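Side-chain contacts in putative Phosphoglycerate mutase (Plasmodium falciparum, PDB 3EOZ), which probably works as a PGAM5-type mitochondrial serine/threonine-protein phosphatase, this chain being its histidine phosphatase domain: residues I159-F162 and L163-L167; R130-K133 and A134-Y138; H74-I78 and R79-T83; L167-L171 and F172-R176. All coordinates share one frame; numbering follows the deposited sequence.

Interaction 1 of 4, residues I159-F162 and L163-L167. With PO4 (phosphate ion), chain D.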
loop_
_atom_site.group_PDB
_atom_site.type_symbol
_atom_site.label_atom_id
_atom_site.label_comp_id
_atom_site.label_asym_id
_atom_site.label_seq_id
_atom_site.Cartn_x
_atom_site.Cartn_y
_atom_site.Cartn_z
ATOM N N ILE B 159 -13.408 9.049 -4.300
ATOM C CA ILE B 159 -12.753 7.812 -4.737
ATOM C C ILE B 159 -12.140 7.015 -3.566
ATOM O O ILE B 159 -12.186 5.769 -3.538
ATOM C CB ILE B 159 -11.626 8.055 -5.778
ATOM C CG1 ILE B 159 -12.213 8.617 -7.062
ATOM C CG2 ILE B 159 -10.930 6.750 -6.097
ATOM C CD1 ILE B 159 -11.338 8.482 -8.329
ATOM N N ARG B 160 -11.560 7.741 -2.622
ATOM C CA ARG B 160 -10.931 7.140 -1.462
ATOM C C ARG B 160 -11.948 6.443 -0.597
ATOM O O ARG B 160 -11.751 5.285 -0.229
ATOM C CB ARG B 160 -10.202 8.201 -0.638
ATOM C CG ARG B 160 -9.358 7.609 0.466
ATOM C CD ARG B 160 -8.362 8.592 1.016
ATOM N NE ARG B 160 -9.032 9.704 1.681
ATOM C CZ ARG B 160 -8.780 10.992 1.456
ATOM N NH1 ARG B 160 -7.853 11.371 0.568
ATOM N NH2 ARG B 160 -9.460 11.913 2.135
ATOM N N TYR B 161 -13.025 7.144 -0.262
ATOM C CA TYR B 161 -14.114 6.565 0.531
ATOM C C TYR B 161 -14.666 5.327 -0.186
ATOM O O TYR B 161 -14.702 4.254 0.384
ATOM C CB TYR B 161 -15.226 7.595 0.780
ATOM C CG TYR B 161 -16.447 7.048 1.507
ATOM C CD1 TYR B 161 -17.440 6.370 0.823
ATOM C CD2 TYR B 161 -16.627 7.252 2.885
ATOM C CE1 TYR B 161 -18.559 5.870 1.480
ATOM C CE2 TYR B 161 -17.740 6.754 3.552
ATOM C CZ TYR B 161 -18.704 6.065 2.842
ATOM O OH TYR B 161 -19.816 5.564 3.486
ATOM N N PHE B 162 -15.059 5.468 -1.448
ATOM C CA PHE B 162 -15.580 4.334 -2.215
ATOM C C PHE B 162 -14.679 3.116 -2.166
ATOM O O PHE B 162 -15.137 2.012 -1.906
ATOM C CB PHE B 162 -15.807 4.714 -3.697
ATOM C CG PHE B 162 -16.977 5.657 -3.939
ATOM C CD1 PHE B 162 -17.924 5.937 -2.944
ATOM C CD2 PHE B 162 -17.131 6.261 -5.177
ATOM C CE1 PHE B 162 -18.988 6.791 -3.191
ATOM C CE2 PHE B 162 -18.204 7.120 -5.430
ATOM C CZ PHE B 162 -19.128 7.382 -4.436
ATOM N N LEU B 163 -13.399 3.310 -2.431
ATOM C CA LEU B 163 -12.494 2.172 -2.604
ATOM C C LEU B 163 -12.065 1.594 -1.271
ATOM O O LEU B 163 -11.962 0.374 -1.132
ATOM C CB LEU B 163 -11.286 2.554 -3.455
ATOM C CG LEU B 163 -11.601 2.819 -4.933
ATOM C CD1 LEU B 163 -10.336 3.219 -5.687
ATOM C CD2 LEU B 163 -12.206 1.608 -5.578
ATOM N N CYS B 164 -11.824 2.448 -0.279
ATOM C CA CYS B 164 -11.543 1.927 1.069
ATOM C C CYS B 164 -12.684 1.015 1.508
ATOM O O CYS B 164 -12.467 -0.083 2.053
ATOM C CB CYS B 164 -11.337 3.055 2.102
ATOM S SG CYS B 164 -9.732 3.870 1.976
ATOM N N ARG B 165 -13.900 1.473 1.239
ATOM C CA ARG B 165 -15.091 0.745 1.633
ATOM C C ARG B 165 -15.324 -0.499 0.743
ATOM O O ARG B 165 -15.453 -1.609 1.254
ATOM C CB ARG B 165 -16.279 1.694 1.626
ATOM C CG ARG B 165 -17.546 1.033 2.012
ATOM C CD ARG B 165 -18.667 2.029 2.287
ATOM N NE ARG B 165 -19.899 1.279 2.557
ATOM C CZ ARG B 165 -21.078 1.828 2.805
ATOM N NH1 ARG B 165 -21.215 3.147 2.822
ATOM N NH2 ARG B 165 -22.128 1.048 3.008
ATOM N N ALA B 166 -15.309 -0.338 -0.576
ATOM C CA ALA B 166 -15.593 -1.474 -1.473
ATOM C C ALA B 166 -14.545 -2.577 -1.377
ATOM O O ALA B 166 -14.864 -3.768 -1.464
ATOM C CB ALA B 166 -15.734 -0.993 -2.958
ATOM N N LEU B 167 -13.282 -2.186 -1.235
ATOM C CA LEU B 167 -12.196 -3.164 -1.253
ATOM C C LEU B 167 -11.743 -3.533 0.157
ATOM O O LEU B 167 -10.848 -4.355 0.322
ATOM C CB LEU B 167 -11.033 -2.663 -2.095
ATOM C CG LEU B 167 -11.428 -2.274 -3.518
ATOM C CD1 LEU B 167 -10.248 -1.695 -4.216
ATOM C CD2 LEU B 167 -11.997 -3.474 -4.295
HETATM P P PO4 D . -20.020 -2.576 2.149
HETATM O O1 PO4 D . -19.571 -3.774 2.960
HETATM O O2 PO4 D . -19.665 -2.791 0.686
HETATM O O3 PO4 D . -21.514 -2.445 2.286
HETATM O O4 PO4 D . -19.392 -1.335 2.742
#
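Helix 156-166 of the histidine phosphatase fold carries this contact, an i to i+4 pairing of Tyr-161 with Arg-165 backed by ordinary helical backbone bonds such as Cys-164 N to Arg-160 O (2.8 Å). The two side chains lie next to each other and point the same way, with ring and guanidinium planes turned 74° apart. Arg-165 leaves the helix with CG opposite its own backbone N and stays extended to NE, which carries the guanidinium level with the phenol oxygen. There NH1 donates to Tyr-161 OH at 2.9 Å, a bent bond of 132° that reaches the hydroxyl somewhat out of the guanidinium plane. NH1 also bonds Asn-132 OD1 on helix 114-139, so two oxygens limit its rotation. One turn back, Ile-159 CG2 rests on Leu-163 CD1 at 3.6 Å, two branched chains running the same way, Leu-163 against Leu-26 and Ile-159 against Arg-28 of strand 22-28. Phe-162 faces that core too and meets Phe-139 edge-to-face. The phosphate ion, probably from the crystallisation liquor, sits at the edge of the guanidinium, where Arg-165 NE gives its hydrogen to PO4 O4 over 2.7 Å, nearly straight at 166°.

Interaction 2 of 4, residues R130-K133 and A134-Y138. With PO4 (phosphate ion), chain D.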
loop_
_atom_site.group_PDB
_atom_site.type_symbol
_atom_site.label_atom_id
_atom_site.label_comp_id
_atom_site.label_asym_id
_atom_site.label_seq_id
_atom_site.Cartn_x
_atom_site.Cartn_y
_atom_site.Cartn_z
ATOM N N ARG B 130 -24.929 11.486 2.814
ATOM C CA ARG B 130 -24.793 11.813 1.404
ATOM C C ARG B 130 -23.824 10.901 0.679
ATOM O O ARG B 130 -24.164 10.341 -0.357
ATOM C CB ARG B 130 -24.333 13.260 1.225
ATOM C CG ARG B 130 -25.422 14.292 1.416
ATOM C CD ARG B 130 -24.861 15.685 1.201
ATOM N NE ARG B 130 -25.164 16.558 2.337
ATOM C CZ ARG B 130 -26.331 17.183 2.547
ATOM N NH1 ARG B 130 -26.488 17.939 3.634
ATOM N NH2 ARG B 130 -27.347 17.065 1.692
ATOM N N ILE B 131 -22.612 10.777 1.219
ATOM C CA ILE B 131 -21.600 9.915 0.626
ATOM C C ILE B 131 -22.032 8.426 0.669
ATOM O O ILE B 131 -21.800 7.659 -0.308
ATOM C CB ILE B 131 -20.202 10.158 1.260
ATOM C CG1 ILE B 131 -19.096 9.563 0.381
ATOM C CG2 ILE B 131 -20.117 9.602 2.669
ATOM C CD1 ILE B 131 -18.988 10.208 -0.992
ATOM N N ASN B 132 -22.689 8.035 1.763
ATOM C CA ASN B 132 -23.261 6.700 1.860
ATOM C C ASN B 132 -24.322 6.431 0.795
ATOM O O ASN B 132 -24.382 5.340 0.240
ATOM C CB ASN B 132 -23.897 6.443 3.220
ATOM C CG ASN B 132 -24.353 5.005 3.370
ATOM O OD1 ASN B 132 -23.544 4.118 3.647
ATOM N ND2 ASN B 132 -25.645 4.757 3.169
ATOM N N LYS B 133 -25.162 7.433 0.553
ATOM C CA LYS B 133 -26.176 7.385 -0.470
ATOM C C LYS B 133 -25.545 7.239 -1.865
ATOM O O LYS B 133 -26.020 6.452 -2.659
ATOM C CB LYS B 133 -27.060 8.636 -0.388
ATOM C CG LYS B 133 -28.218 8.678 -1.410
ATOM C CD LYS B 133 -29.052 7.402 -1.396
ATOM C CE LYS B 133 -30.311 7.504 -2.270
ATOM N NZ LYS B 133 -30.014 7.421 -3.720
ATOM N N ALA B 134 -24.483 7.986 -2.144
ATOM C CA ALA B 134 -23.781 7.857 -3.413
ATOM C C ALA B 134 -23.140 6.478 -3.552
ATOM O O ALA B 134 -23.176 5.869 -4.632
ATOM C CB ALA B 134 -22.715 8.935 -3.558
ATOM N N TYR B 135 -22.539 5.996 -2.464
ATOM C CA TYR B 135 -21.878 4.697 -2.476
ATOM C C TYR B 135 -22.860 3.614 -2.892
ATOM O O TYR B 135 -22.564 2.792 -3.735
ATOM C CB TYR B 135 -21.278 4.368 -1.095
ATOM C CG TYR B 135 -20.618 3.014 -1.065
ATOM C CD1 TYR B 135 -19.429 2.794 -1.744
ATOM C CD2 TYR B 135 -21.207 1.945 -0.394
ATOM C CE1 TYR B 135 -18.826 1.536 -1.738
ATOM C CE2 TYR B 135 -20.616 0.685 -0.382
ATOM C CZ TYR B 135 -19.430 0.485 -1.054
ATOM O OH TYR B 135 -18.836 -0.750 -1.060
ATOM N N GLU B 136 -24.041 3.627 -2.290
ATOM C CA GLU B 136 -25.095 2.675 -2.652
ATOM C C GLU B 136 -25.625 2.875 -4.067
ATOM O O GLU B 136 -25.942 1.902 -4.746
ATOM C CB GLU B 136 -26.247 2.778 -1.675
ATOM C CG GLU B 136 -25.831 2.401 -0.261
ATOM C CD GLU B 136 -26.979 2.384 0.717
ATOM O OE1 GLU B 136 -28.074 2.880 0.373
ATOM O OE2 GLU B 136 -26.777 1.863 1.838
ATOM N N THR B 137 -25.753 4.130 -4.492
ATOM C CA THR B 137 -26.212 4.403 -5.825
ATOM C C THR B 137 -25.273 3.733 -6.819
ATOM O O THR B 137 -25.715 2.967 -7.663
ATOM C CB THR B 137 -26.256 5.887 -6.126
ATOM O OG1 THR B 137 -27.200 6.519 -5.262
ATOM C CG2 THR B 137 -26.610 6.134 -7.632
ATOM N N TYR B 138 -23.977 3.984 -6.681
ATOM C CA TYR B 138 -23.035 3.597 -7.708
ATOM C C TYR B 138 -22.480 2.205 -7.491
ATOM O O TYR B 138 -22.054 1.560 -8.450
ATOM C CB TYR B 138 -21.945 4.665 -7.839
ATOM C CG TYR B 138 -22.538 6.027 -8.159
ATOM C CD1 TYR B 138 -23.085 6.291 -9.418
ATOM C CD2 TYR B 138 -22.588 7.029 -7.204
ATOM C CE1 TYR B 138 -23.652 7.536 -9.722
ATOM C CE2 TYR B 138 -23.148 8.266 -7.487
ATOM C CZ TYR B 138 -23.680 8.521 -8.762
ATOM O OH TYR B 138 -24.237 9.752 -9.050
HETATM P P PO4 D . -20.020 -2.576 2.149
HETATM O O1 PO4 D . -19.571 -3.774 2.960
HETATM O O2 PO4 D . -19.665 -2.791 0.686
HETATM O O3 PO4 D . -21.514 -2.445 2.286
HETATM O O4 PO4 D . -19.392 -1.335 2.742
#
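Lys-133 curls forward across Thr-137, one turn further along helix 114-139, and its NZ makes a weak hydrogen bond of 3.3 Å to Thr-137 OG1. Kinks at chi2 (51°) and chi4 bring the amine round to the hydroxyl. That hydroxyl in turn donates to Lys-133 O at 2.9 Å, standing above the carbonyl plane, while Thr-137 N reaches the same oxygen from the other face at 3.0 Å. The carbonyl of Lys-133 is thus gripped twice, and OG1 links it to the amine of its own residue. Alongside, Asn-132 ND2 approaches Glu-136 OE2 at 3.4 Å, a weak bond with amide and carboxylate planes 64° apart. The firmer partner of Asn-132 is Arg-165, which takes up OD1 and so helps fix which way round the amide sits. Tyr-135 turns to another side of the helix, its OH donating to PO4 O2 at 2.8 Å, with the ion lying at the ring edge. Its ring also stacks with Phe-139. Ile-131 and Tyr-135 face helix 156-166, meeting Tyr-161, Phe-162, Arg-165 and Ala-166, while Tyr-138 turns to strand 68-74, where it meets Tyr-73 edge-to-face.

Interaction 3 of 4, residues H74-I78 and R79-T83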
loop_
_atom_site.group_PDB
_atom_site.type_symbol
_atom_site.label_atom_id
_atom_site.label_comp_id
_atom_site.label_asym_id
_atom_site.label_seq_id
_atom_site.Cartn_x
_atom_site.Cartn_y
_atom_site.Cartn_z
ATOM N N HIS B 74 -21.426 13.410 -12.096
ATOM C CA HIS B 74 -20.463 14.331 -11.514
ATOM C C HIS B 74 -21.061 15.135 -10.386
ATOM O O HIS B 74 -22.261 15.133 -10.175
ATOM C CB HIS B 74 -19.905 15.264 -12.590
ATOM C CG HIS B 74 -20.942 16.141 -13.215
ATOM N ND1 HIS B 74 -21.349 17.331 -12.647
ATOM C CD2 HIS B 74 -21.667 15.995 -14.351
ATOM C CE1 HIS B 74 -22.290 17.871 -13.400
ATOM N NE2 HIS B 74 -22.495 17.082 -14.441
ATOM N N SER B 75 -20.202 15.821 -9.649
ATOM C CA SER B 75 -20.640 16.655 -8.523
ATOM C C SER B 75 -21.045 18.065 -9.001
ATOM O O SER B 75 -20.980 18.365 -10.184
ATOM C CB SER B 75 -19.508 16.770 -7.506
ATOM O OG SER B 75 -18.525 17.681 -7.979
ATOM N N ASP B 76 -21.433 18.920 -8.057
ATOM C CA ASP B 76 -21.692 20.333 -8.332
ATOM C C ASP B 76 -20.438 21.127 -8.647
ATOM O O ASP B 76 -20.546 22.209 -9.211
ATOM C CB ASP B 76 -22.340 21.009 -7.127
ATOM C CG ASP B 76 -23.752 20.547 -6.879
ATOM O OD1 ASP B 76 -24.331 19.918 -7.785
ATOM O OD2 ASP B 76 -24.282 20.825 -5.781
HETATM N N MSE B 77 -19.259 20.617 -8.282
HETATM C CA MSE B 77 -18.018 21.389 -8.391
HETATM C C MSE B 77 -17.678 21.691 -9.827
HETATM O O MSE B 77 -17.801 20.819 -10.703
HETATM C CB MSE B 77 -16.831 20.649 -7.789
HETATM C CG MSE B 77 -16.676 20.785 -6.295
HETATM SE SE MSE B 77 -18.221 20.194 -5.310
HETATM C CE MSE B 77 -18.697 21.904 -4.468
ATOM N N ILE B 78 -17.201 22.916 -10.045
ATOM C CA ILE B 78 -16.931 23.421 -11.380
ATOM C C ILE B 78 -15.969 22.516 -12.115
ATOM O O ILE B 78 -16.253 22.100 -13.228
ATOM C CB ILE B 78 -16.380 24.878 -11.350
ATOM C CG1 ILE B 78 -17.336 25.775 -10.539
ATOM C CG2 ILE B 78 -16.172 25.406 -12.770
ATOM C CD1 ILE B 78 -17.472 27.220 -11.029
ATOM N N ARG B 79 -14.836 22.215 -11.490
ATOM C CA ARG B 79 -13.834 21.265 -12.057
ATOM C C ARG B 79 -14.378 19.871 -12.370
ATOM O O ARG B 79 -13.937 19.235 -13.345
ATOM C CB ARG B 79 -12.623 21.115 -11.132
ATOM C CG ARG B 79 -12.960 21.307 -9.712
ATOM C CD ARG B 79 -11.943 20.752 -8.754
ATOM N NE ARG B 79 -12.463 21.004 -7.414
ATOM C CZ ARG B 79 -11.985 20.497 -6.294
ATOM N NH1 ARG B 79 -10.930 19.688 -6.309
ATOM N NH2 ARG B 79 -12.570 20.812 -5.149
ATOM N N ALA B 80 -15.313 19.399 -11.540
ATOM C CA ALA B 80 -16.015 18.139 -11.808
ATOM C C ALA B 80 -16.785 18.272 -13.111
ATOM O O ALA B 80 -16.550 17.515 -14.048
ATOM C CB ALA B 80 -16.950 17.777 -10.656
ATOM N N LYS B 81 -17.673 19.268 -13.160
ATOM C CA LYS B 81 -18.399 19.656 -14.383
ATOM C C LYS B 81 -17.475 19.821 -15.591
ATOM O O LYS B 81 -17.738 19.295 -16.678
ATOM C CB LYS B 81 -19.186 20.952 -14.138
ATOM C CG LYS B 81 -20.538 20.697 -13.460
ATOM C CD LYS B 81 -21.063 21.854 -12.616
ATOM C CE LYS B 81 -22.405 21.453 -11.987
ATOM N NZ LYS B 81 -22.867 22.353 -10.878
ATOM N N GLU B 82 -16.379 20.531 -15.377
ATOM C CA GLU B 82 -15.382 20.749 -16.408
ATOM C C GLU B 82 -14.849 19.419 -16.962
ATOM O O GLU B 82 -14.891 19.179 -18.178
ATOM C CB GLU B 82 -14.242 21.596 -15.834
ATOM C CG GLU B 82 -13.757 22.695 -16.741
ATOM C CD GLU B 82 -13.055 23.826 -15.987
ATOM O OE1 GLU B 82 -13.467 24.171 -14.850
ATOM O OE2 GLU B 82 -12.091 24.389 -16.553
ATOM N N THR B 83 -14.375 18.552 -16.061
ATOM C CA THR B 83 -13.846 17.235 -16.430
ATOM C C THR B 83 -14.906 16.423 -17.158
ATOM O O THR B 83 -14.613 15.790 -18.170
ATOM C CB THR B 83 -13.324 16.463 -15.162
ATOM O OG1 THR B 83 -12.222 17.179 -14.591
ATOM C CG2 THR B 83 -12.879 15.052 -15.495
#
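Lys-81 lies across the turn that leads from strand 68-74 into helix 78-88, crossing the His-74 side chain at about a right angle. Its CG comes within 3.3 Å of His-74 CE1, and its CA stands over one face of the imidazole. Beyond CG the chain is extended, and NZ donates to Asp-76 O at 2.9 Å. The Asp-76 carboxylate lies further off, OD1 being 4.2 Å from NZ, too far for a salt bridge; OD1 has a weak bond from Asn-98. His-74 ND1 gives its hydrogen to Ser-75 O at 2.7 Å, with the acceptor in the ring plane. Ser-75 OG, folded back by a chi1 of 76°, accepts from Met-77 N at 3.0 Å, an ST turn, and touches Ala-80 CB. Met-77, a selenomethionine at the N-cap position, offers its O to Lys-81 N (2.9 Å), and Ile-78 O takes Glu-82 N in the next helical bond. Arg-79 points elsewhere: NH2 makes a salt bridge to Glu-104 and NH1 another to a phosphate ion, and the side chain also touches His-155. Bound to a carboxylate on one nitrogen and a phosphate on the other, Arg-79 is consistent with an anion pocket such as histidine phosphatases have.

Interaction 4 of 4, residues L167-L171 and F172-R176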
loop_
_atom_site.group_PDB
_atom_site.type_symbol
_atom_site.label_atom_id
_atom_site.label_comp_id
_atom_site.label_asym_id
_atom_site.label_seq_id
_atom_site.Cartn_x
_atom_site.Cartn_y
_atom_site.Cartn_z
ATOM N N LEU B 167 -13.282 -2.186 -1.235
ATOM C CA LEU B 167 -12.196 -3.164 -1.253
ATOM C C LEU B 167 -11.743 -3.533 0.157
ATOM O O LEU B 167 -10.848 -4.355 0.322
ATOM C CB LEU B 167 -11.033 -2.663 -2.095
ATOM C CG LEU B 167 -11.428 -2.274 -3.518
ATOM C CD1 LEU B 167 -10.248 -1.695 -4.216
ATOM C CD2 LEU B 167 -11.997 -3.474 -4.295
ATOM N N GLN B 168 -12.398 -2.965 1.164
ATOM C CA GLN B 168 -12.040 -3.239 2.572
ATOM C C GLN B 168 -10.566 -3.023 2.802
ATOM O O GLN B 168 -9.885 -3.901 3.298
ATOM C CB GLN B 168 -12.388 -4.676 2.952
ATOM C CG GLN B 168 -13.804 -5.109 2.624
ATOM C CD GLN B 168 -13.969 -6.605 2.821
ATOM O OE1 GLN B 168 -14.024 -7.086 3.962
ATOM N NE2 GLN B 168 -14.025 -7.355 1.710
ATOM N N ILE B 169 -10.071 -1.868 2.392
ATOM C CA ILE B 169 -8.655 -1.586 2.459
ATOM C C ILE B 169 -8.234 -1.410 3.906
ATOM O O ILE B 169 -8.895 -0.708 4.659
ATOM C CB ILE B 169 -8.307 -0.277 1.732
ATOM C CG1 ILE B 169 -8.569 -0.433 0.206
ATOM C CG2 ILE B 169 -6.871 0.130 2.084
ATOM C CD1 ILE B 169 -8.352 0.852 -0.629
ATOM N N PRO B 170 -7.130 -2.046 4.299
ATOM C CA PRO B 170 -6.765 -1.943 5.705
ATOM C C PRO B 170 -6.363 -0.534 6.104
ATOM O O PRO B 170 -5.835 0.247 5.301
ATOM C CB PRO B 170 -5.590 -2.894 5.858
ATOM C CG PRO B 170 -5.272 -3.409 4.450
ATOM C CD PRO B 170 -6.346 -3.041 3.548
ATOM N N LEU B 171 -6.628 -0.215 7.360
ATOM C CA LEU B 171 -6.297 1.083 7.876
ATOM C C LEU B 171 -4.812 1.385 7.632
ATOM O O LEU B 171 -4.447 2.514 7.303
ATOM C CB LEU B 171 -6.708 1.147 9.349
ATOM C CG LEU B 171 -6.315 2.392 10.124
ATOM C CD1 LEU B 171 -7.290 2.678 11.284
ATOM C CD2 LEU B 171 -4.889 2.201 10.618
ATOM N N PHE B 172 -3.967 0.372 7.752
ATOM C CA PHE B 172 -2.533 0.502 7.498
ATOM C C PHE B 172 -2.224 1.301 6.217
ATOM O O PHE B 172 -1.370 2.192 6.222
ATOM C CB PHE B 172 -1.918 -0.907 7.425
ATOM C CG PHE B 172 -0.452 -0.942 7.110
ATOM C CD1 PHE B 172 0.479 -1.161 8.106
ATOM C CD2 PHE B 172 -0.007 -0.848 5.793
ATOM C CE1 PHE B 172 1.848 -1.227 7.810
ATOM C CE2 PHE B 172 1.350 -0.912 5.485
ATOM C CZ PHE B 172 2.278 -1.092 6.491
ATOM N N ALA B 173 -2.916 0.979 5.133
ATOM C CA ALA B 173 -2.604 1.560 3.832
ATOM C C ALA B 173 -3.039 3.019 3.757
ATOM O O ALA B 173 -2.290 3.889 3.300
ATOM C CB ALA B 173 -3.230 0.729 2.711
ATOM N N TRP B 174 -4.236 3.316 4.236
ATOM C CA TRP B 174 -4.687 4.698 4.174
ATOM C C TRP B 174 -4.289 5.563 5.367
ATOM O O TRP B 174 -4.522 6.776 5.347
ATOM C CB TRP B 174 -6.166 4.810 3.866
ATOM C CG TRP B 174 -7.105 4.035 4.686
ATOM C CD1 TRP B 174 -7.591 2.797 4.414
ATOM C CD2 TRP B 174 -7.765 4.475 5.870
ATOM N NE1 TRP B 174 -8.503 2.424 5.361
ATOM C CE2 TRP B 174 -8.624 3.438 6.275
ATOM C CE3 TRP B 174 -7.702 5.636 6.637
ATOM C CZ2 TRP B 174 -9.407 3.525 7.413
ATOM C CZ3 TRP B 174 -8.482 5.727 7.759
ATOM C CH2 TRP B 174 -9.333 4.679 8.137
ATOM N N LEU B 175 -3.654 4.967 6.378
ATOM C CA LEU B 175 -2.904 5.776 7.329
ATOM C C LEU B 175 -1.697 6.351 6.622
ATOM O O LEU B 175 -1.389 7.514 6.821
ATOM C CB LEU B 175 -2.421 4.981 8.547
ATOM C CG LEU B 175 -3.170 5.070 9.875
ATOM C CD1 LEU B 175 -2.342 4.346 10.956
ATOM C CD2 LEU B 175 -3.443 6.482 10.307
ATOM N N ARG B 176 -1.016 5.528 5.819
ATOM C CA ARG B 176 0.275 5.887 5.185
ATOM C C ARG B 176 0.202 6.535 3.789
ATOM O O ARG B 176 1.190 7.095 3.332
ATOM C CB ARG B 176 1.181 4.653 5.084
ATOM C CG ARG B 176 1.701 4.197 6.420
ATOM C CD ARG B 176 2.198 2.772 6.386
ATOM N NE ARG B 176 2.513 2.325 7.731
ATOM C CZ ARG B 176 1.609 2.028 8.665
ATOM N NH1 ARG B 176 0.303 2.101 8.398
ATOM N NH2 ARG B 176 2.013 1.664 9.881
#
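Trp-174 folds back over the start of its own helix, and its indole makes the tight part of this contact. The ring's CG sits between backbone N and carbonyl carbon (chi1 52°), which swings the indole toward the residues before the helix. Leu-171 CA lies over the face of the five-membered ring, 3.8 Å from its centroid and 23° off the normal, a CH-pi contact. At the ring edge NE1 donates to Ile-169 O at 3.2 Å; the acceptor is in the indole plane, but the donor stands well above the carbonyl plane, off the lone pairs, and at 143° the N-H is not straight. Ile-169 CG2 fills the corner between Trp-174 CD1 (3.6 Å) and Ala-173 CB (3.7 Å). On another flank Leu-171 CD2 presses on Leu-175 CD1 at 3.3 Å, while the backbone bond Leu-175 N to Leu-171 O spans 2.7 Å.

The Pro-170 and Phe-172 side is looser: their CB atoms stay 4.5 Å apart, and both residues are partly exposed. Other chains approach this side, with Glu-199 of the second subunit taking Phe-172 N and Thr-212 of a third subunit packing on Phe-172. Arg-176, whose NH1 holds Phe-172 O at 2.7 Å, makes a salt bridge to Glu-199 of that third subunit.

The whole is a tight link between two helices: a Schellman motif, with Gln-168 at positive phi, ends helix 156-166, and Pro-170 at the N-cap begins helix 171-176 at a subunit interface.

Overall arrangement
All four contacts are local, so along the chain none nests in or crosses another. Interaction 3 comes first and closes the turn from strand 68-74 into helix 78-88. Interaction 2 follows on the C-terminal part of helix 114-139, then interaction 1 on helix 156-166. These two touch through Ala-166 CA against Tyr-135 OH, and share one phosphate ion, which joins the two helices. Interaction 4 starts at Leu-167, where interaction 1 ends, closes the link to helix 171-176 and lies against neighbouring subunits; Cys-164 SG packs on Trp-174. Interaction 3 stands apart, its centre about 27 Å from that of interaction 4, on the opposite side of the chain's centre.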